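Local coordinates for flavodoxin (Bacteroides uniformis, PDB 4J8P), which binds flavin mononucleotide and, as a flavodoxin-family protein, probably takes part in electron transfer, at residues G5-A11 and E79-I85; E36-A40 and P68-S72. One frame throughout, in Å; residues are numbered along the deposited sequence.

From the N terminus the chain first lays down strand 7-12, which will form one half of interaction 1. It then passes through helix 18-30 and strand 33-36 and runs out into the loop holding residues 36-40. After helix 56-62 the chain returns at 68-72, and interaction 2 closes a loop with 27 residues between its two segments. The chain then enters strand 80-88, where 79-85 pairs with 5-11 and closes the larger loop, so interaction 2 sits wholly within the span of interaction 1. The first ties two strands of the parallel sheet together; the second joins two loops. Ile37 links them, its CD1 packing 4.1 Å from Ala11 CB.

Interaction 1: residues G5-A11 and E79-I85; sequences GGKTLVA and EYDTIYI
Tyr80 and Leu9 meet because the tyrosine CG lies beside its own backbone N (chi1 -52°) while the leucine CG extends anti to its N (chi1 -179°). Leu9 CB thereby settles over the centre of the phenol ring, a CH-pi contact 3.7 Å from the Tyr80 centroid, and Leu9 CD1 lies beside Tyr80 OH. Glu79 CG covers the opposite ring face, sandwiching it, while backbone atoms Lys7 C and Thr8 N lie at its edge. With an alanine at Tyr80 the ring is gone, and a gap would probably open between Leu9 CB and Glu79 CG. Lys7, its chain bent three times, brings NZ to the anti lone pair of Glu79 OE1, a 2.8 Å salt bridge. The backbones pair in parallel: Leu9 N donates to Thr82 O, Tyr84 N to Leu9 O at 2.8 Å, and Ala11 N to Tyr84 O. Earlier, Lys7 O accepts from Asp81 N at 3.0 Å and weakly from Thr82 N, where a beta bulge shifts the register by one. A water joins Gly6 O, Thr8 OG1 and Asp81 OD1. On the side facing helix 18-30, Thr8 CG2 lies at the edge of the Tyr84 ring, 3.7 Å from Tyr84 CE1, and Val10 packs beside it. With strand 33-36 bonded to the other edge of strand 7-12, this is the parallel sheet of the flavodoxin-like alpha/beta fold.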
# COMPACT_ATOMS: atom_id res chain seq x y z
N GLY A 5 7.34 -0.07 -22.12
CA GLY A 5 7.67 -0.18 -20.70
C GLY A 5 8.11 1.13 -20.07
O GLY A 5 7.86 2.21 -20.63
N GLY A 6 8.76 1.03 -18.91
CA GLY A 6 9.27 2.18 -18.16
C GLY A 6 8.18 3.04 -17.54
O GLY A 6 8.43 4.20 -17.22
N LYS A 7 6.97 2.46 -17.35
CA LYS A 7 5.80 3.17 -16.80
C LYS A 7 5.78 3.12 -15.28
O LYS A 7 6.57 2.40 -14.67
CB LYS A 7 4.49 2.60 -17.34
CG LYS A 7 4.30 2.69 -18.86
CD LYS A 7 2.95 3.33 -19.22
CE LYS A 7 1.76 2.40 -19.14
NZ LYS A 7 1.65 1.52 -20.34
N THR A 8 4.89 3.93 -14.67
CA THR A 8 4.76 3.98 -13.21
C THR A 8 3.36 3.57 -12.81
O THR A 8 2.36 4.00 -13.42
CB THR A 8 5.13 5.38 -12.67
OG1 THR A 8 6.50 5.66 -13.00
CG2 THR A 8 4.91 5.51 -11.14
N LEU A 9 3.28 2.70 -11.79
CA LEU A 9 2.02 2.23 -11.24
C LEU A 9 1.86 2.82 -9.86
O LEU A 9 2.82 2.79 -9.10
CB LEU A 9 2.01 0.68 -11.15
CG LEU A 9 0.71 0.05 -10.59
CD1 LEU A 9 -0.47 0.32 -11.54
CD2 LEU A 9 0.87 -1.47 -10.40
N VAL A 10 0.66 3.36 -9.51
CA VAL A 10 0.40 3.79 -8.13
C VAL A 10 -0.70 2.87 -7.65
O VAL A 10 -1.86 3.06 -8.03
CB VAL A 10 0.07 5.29 -7.98
CG1 VAL A 10 -0.32 5.64 -6.55
CG2 VAL A 10 1.23 6.14 -8.46
N ALA A 11 -0.31 1.82 -6.91
CA ALA A 11 -1.24 0.84 -6.35
C ALA A 11 -1.55 1.22 -4.91
O ALA A 11 -0.66 1.70 -4.20
CB ALA A 11 -0.62 -0.54 -6.41
N GLU A 79 4.98 -3.86 -17.86
CA GLU A 79 5.09 -2.49 -18.40
C GLU A 79 5.64 -1.45 -17.37
O GLU A 79 6.03 -0.33 -17.76
CB GLU A 79 3.73 -2.01 -18.93
CG GLU A 79 2.62 -1.98 -17.89
CD GLU A 79 1.20 -1.85 -18.40
OE1 GLU A 79 0.85 -0.76 -18.91
OE2 GLU A 79 0.42 -2.81 -18.23
N TYR A 80 5.68 -1.81 -16.09
CA TYR A 80 6.13 -0.86 -15.08
C TYR A 80 7.55 -1.09 -14.60
O TYR A 80 7.92 -2.23 -14.31
CB TYR A 80 5.20 -0.94 -13.86
CG TYR A 80 3.73 -0.80 -14.21
CD1 TYR A 80 3.20 0.42 -14.61
CD2 TYR A 80 2.88 -1.90 -14.15
CE1 TYR A 80 1.86 0.54 -14.96
CE2 TYR A 80 1.53 -1.78 -14.46
CZ TYR A 80 1.03 -0.56 -14.88
OH TYR A 80 -0.31 -0.41 -15.15
N ASP A 81 8.32 -0.01 -14.42
CA ASP A 81 9.65 -0.12 -13.81
C ASP A 81 9.59 0.47 -12.39
O ASP A 81 10.54 0.29 -11.62
CB ASP A 81 10.76 0.53 -14.66
CG ASP A 81 10.81 2.05 -14.76
OD1 ASP A 81 10.02 2.72 -14.06
OD2 ASP A 81 11.65 2.57 -15.54
N THR A 82 8.49 1.19 -12.05
CA THR A 82 8.32 1.84 -10.76
C THR A 82 6.93 1.59 -10.25
O THR A 82 5.97 1.83 -10.98
CB THR A 82 8.58 3.37 -10.86
OG1 THR A 82 9.88 3.59 -11.42
CG2 THR A 82 8.53 4.08 -9.49
N ILE A 83 6.82 1.12 -9.00
CA ILE A 83 5.52 0.86 -8.41
C ILE A 83 5.44 1.48 -7.04
O ILE A 83 6.24 1.14 -6.16
CB ILE A 83 5.21 -0.66 -8.32
CG1 ILE A 83 5.29 -1.32 -9.74
CG2 ILE A 83 3.81 -0.88 -7.63
CD1 ILE A 83 5.01 -2.79 -9.78
N TYR A 84 4.50 2.40 -6.87
CA TYR A 84 4.22 2.95 -5.53
C TYR A 84 3.15 2.07 -4.90
O TYR A 84 2.23 1.64 -5.61
CB TYR A 84 3.69 4.37 -5.63
CG TYR A 84 4.70 5.39 -6.05
CD1 TYR A 84 5.07 5.52 -7.38
CD2 TYR A 84 5.29 6.25 -5.12
CE1 TYR A 84 6.04 6.45 -7.78
CE2 TYR A 84 6.22 7.21 -5.51
CZ TYR A 84 6.59 7.30 -6.84
OH TYR A 84 7.53 8.23 -7.24
N ILE A 85 3.27 1.74 -3.58
CA ILE A 85 2.26 0.91 -2.91
C ILE A 85 1.81 1.68 -1.70
O ILE A 85 2.62 1.93 -0.80
CB ILE A 85 2.81 -0.49 -2.52
CG1 ILE A 85 3.31 -1.23 -3.78
CG2 ILE A 85 1.70 -1.29 -1.79
CD1 ILE A 85 3.85 -2.61 -3.47
O HOH W 1 9.04 4.98 -14.54

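Interaction 2: residues E36-A40 and P68-S72; sequences EIQPA and PALYS
Gln38 O accepts from Tyr71 N at 2.7 Å, with an N-H...O angle of 158° and the donor tilted from the carbonyl plane. The same oxygen is approached by Leu70 CA at 3.3 Å, a CA-H...O contact that adds a second, softer hold. The return bond runs from Ala40 N to Ala69 O at 2.9 Å; it is nearly straight at the hydrogen (169°), although the Ala40 N-H comes in from over the Ala69 carbonyl, well out of its plane. These two bonds flank Pro39 and Leu70, making a single two-bond backbone bridge between otherwise irregular loops of the flavodoxin-like fold. Side chains add modest packing. Gln38 CB and Tyr71 CB meet at 3.7 Å, and with CG anti to the backbone N (chi1 -171°) the Tyr71 ring turns its edge to Ala40 O. Ala40 CB lies against Ala69 CB at 4.1 Å. The side chains of buried Ile37 and Leu70 cross, Ile37 CG2 lying 4.0 Å from Leu70 CD2. Residues 36-40 leave strand 33-36 and lead to helix 56-62, while 68-72 come after that helix and lead to strand 80-88. Helix 96-102 backs both: Ile98 and Phe101 touch Ile37, Ile97 touches Pro39, and Thr100 OG1 bonds to Pro68 O, while a backbone bond between Ile37 and Tyr12 ties the first loop to strand 7-12.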
# COMPACT_ATOMS: atom_id res chain seq x y z
N GLU A 36 -6.35 0.32 -7.78
CA GLU A 36 -6.78 -0.04 -6.44
C GLU A 36 -6.57 -1.52 -6.15
O GLU A 36 -7.03 -2.37 -6.91
CB GLU A 36 -8.25 0.34 -6.24
CG GLU A 36 -8.74 0.10 -4.82
CD GLU A 36 -10.16 0.53 -4.53
OE1 GLU A 36 -10.94 0.77 -5.49
OE2 GLU A 36 -10.52 0.56 -3.34
N ILE A 37 -5.93 -1.82 -5.01
CA ILE A 37 -5.77 -3.15 -4.47
C ILE A 37 -7.06 -3.47 -3.80
O ILE A 37 -7.45 -2.82 -2.81
CB ILE A 37 -4.58 -3.23 -3.49
CG1 ILE A 37 -3.27 -2.84 -4.18
CG2 ILE A 37 -4.51 -4.66 -2.83
CD1 ILE A 37 -2.12 -2.59 -3.18
N GLN A 38 -7.78 -4.42 -4.40
CA GLN A 38 -9.15 -4.77 -4.04
C GLN A 38 -9.26 -6.06 -3.23
O GLN A 38 -8.95 -7.12 -3.76
CB GLN A 38 -9.95 -4.97 -5.34
CG GLN A 38 -9.93 -3.81 -6.33
CD GLN A 38 -10.93 -2.73 -5.99
OE1 GLN A 38 -11.82 -2.89 -5.15
NE2 GLN A 38 -10.85 -1.63 -6.70
N PRO A 39 -9.81 -6.01 -2.01
CA PRO A 39 -10.09 -7.25 -1.29
C PRO A 39 -11.28 -8.02 -1.91
O PRO A 39 -12.24 -7.38 -2.38
CB PRO A 39 -10.52 -6.77 0.12
CG PRO A 39 -10.53 -5.29 0.07
CD PRO A 39 -10.30 -4.81 -1.30
N ALA A 40 -11.27 -9.36 -1.83
CA ALA A 40 -12.42 -10.18 -2.25
C ALA A 40 -13.62 -9.81 -1.37
O ALA A 40 -14.76 -9.76 -1.84
CB ALA A 40 -12.10 -11.65 -2.14
N PRO A 68 -5.33 -11.95 3.09
CA PRO A 68 -6.70 -11.72 2.57
C PRO A 68 -6.72 -11.83 1.06
O PRO A 68 -5.86 -11.27 0.38
CB PRO A 68 -7.01 -10.28 3.02
CG PRO A 68 -6.18 -10.12 4.27
CD PRO A 68 -4.88 -10.81 3.94
N ALA A 69 -7.70 -12.59 0.53
CA ALA A 69 -7.75 -12.79 -0.91
C ALA A 69 -8.07 -11.49 -1.65
O ALA A 69 -8.78 -10.62 -1.13
CB ALA A 69 -8.78 -13.85 -1.25
N LEU A 70 -7.55 -11.38 -2.90
CA LEU A 70 -7.85 -10.23 -3.76
C LEU A 70 -9.14 -10.48 -4.54
O LEU A 70 -9.46 -11.64 -4.89
CB LEU A 70 -6.71 -10.00 -4.76
CG LEU A 70 -5.33 -9.77 -4.17
CD1 LEU A 70 -4.29 -9.63 -5.29
CD2 LEU A 70 -5.32 -8.56 -3.28
N TYR A 71 -9.84 -9.41 -4.96
CA TYR A 71 -11.09 -9.52 -5.71
C TYR A 71 -10.89 -10.16 -7.09
O TYR A 71 -11.74 -10.94 -7.53
CB TYR A 71 -11.73 -8.13 -5.85
CG TYR A 71 -13.14 -8.08 -6.40
CD1 TYR A 71 -14.22 -8.52 -5.65
CD2 TYR A 71 -13.39 -7.57 -7.68
CE1 TYR A 71 -15.52 -8.47 -6.15
CE2 TYR A 71 -14.69 -7.52 -8.19
CZ TYR A 71 -15.75 -7.97 -7.42
OH TYR A 71 -17.04 -7.90 -7.89
N SER A 72 -9.74 -9.85 -7.73
CA SER A 72 -9.41 -10.39 -9.05
C SER A 72 -7.95 -10.73 -9.14
O SER A 72 -7.13 -10.18 -8.39
CB SER A 72 -9.76 -9.37 -10.15
OG SER A 72 -11.15 -9.07 -10.18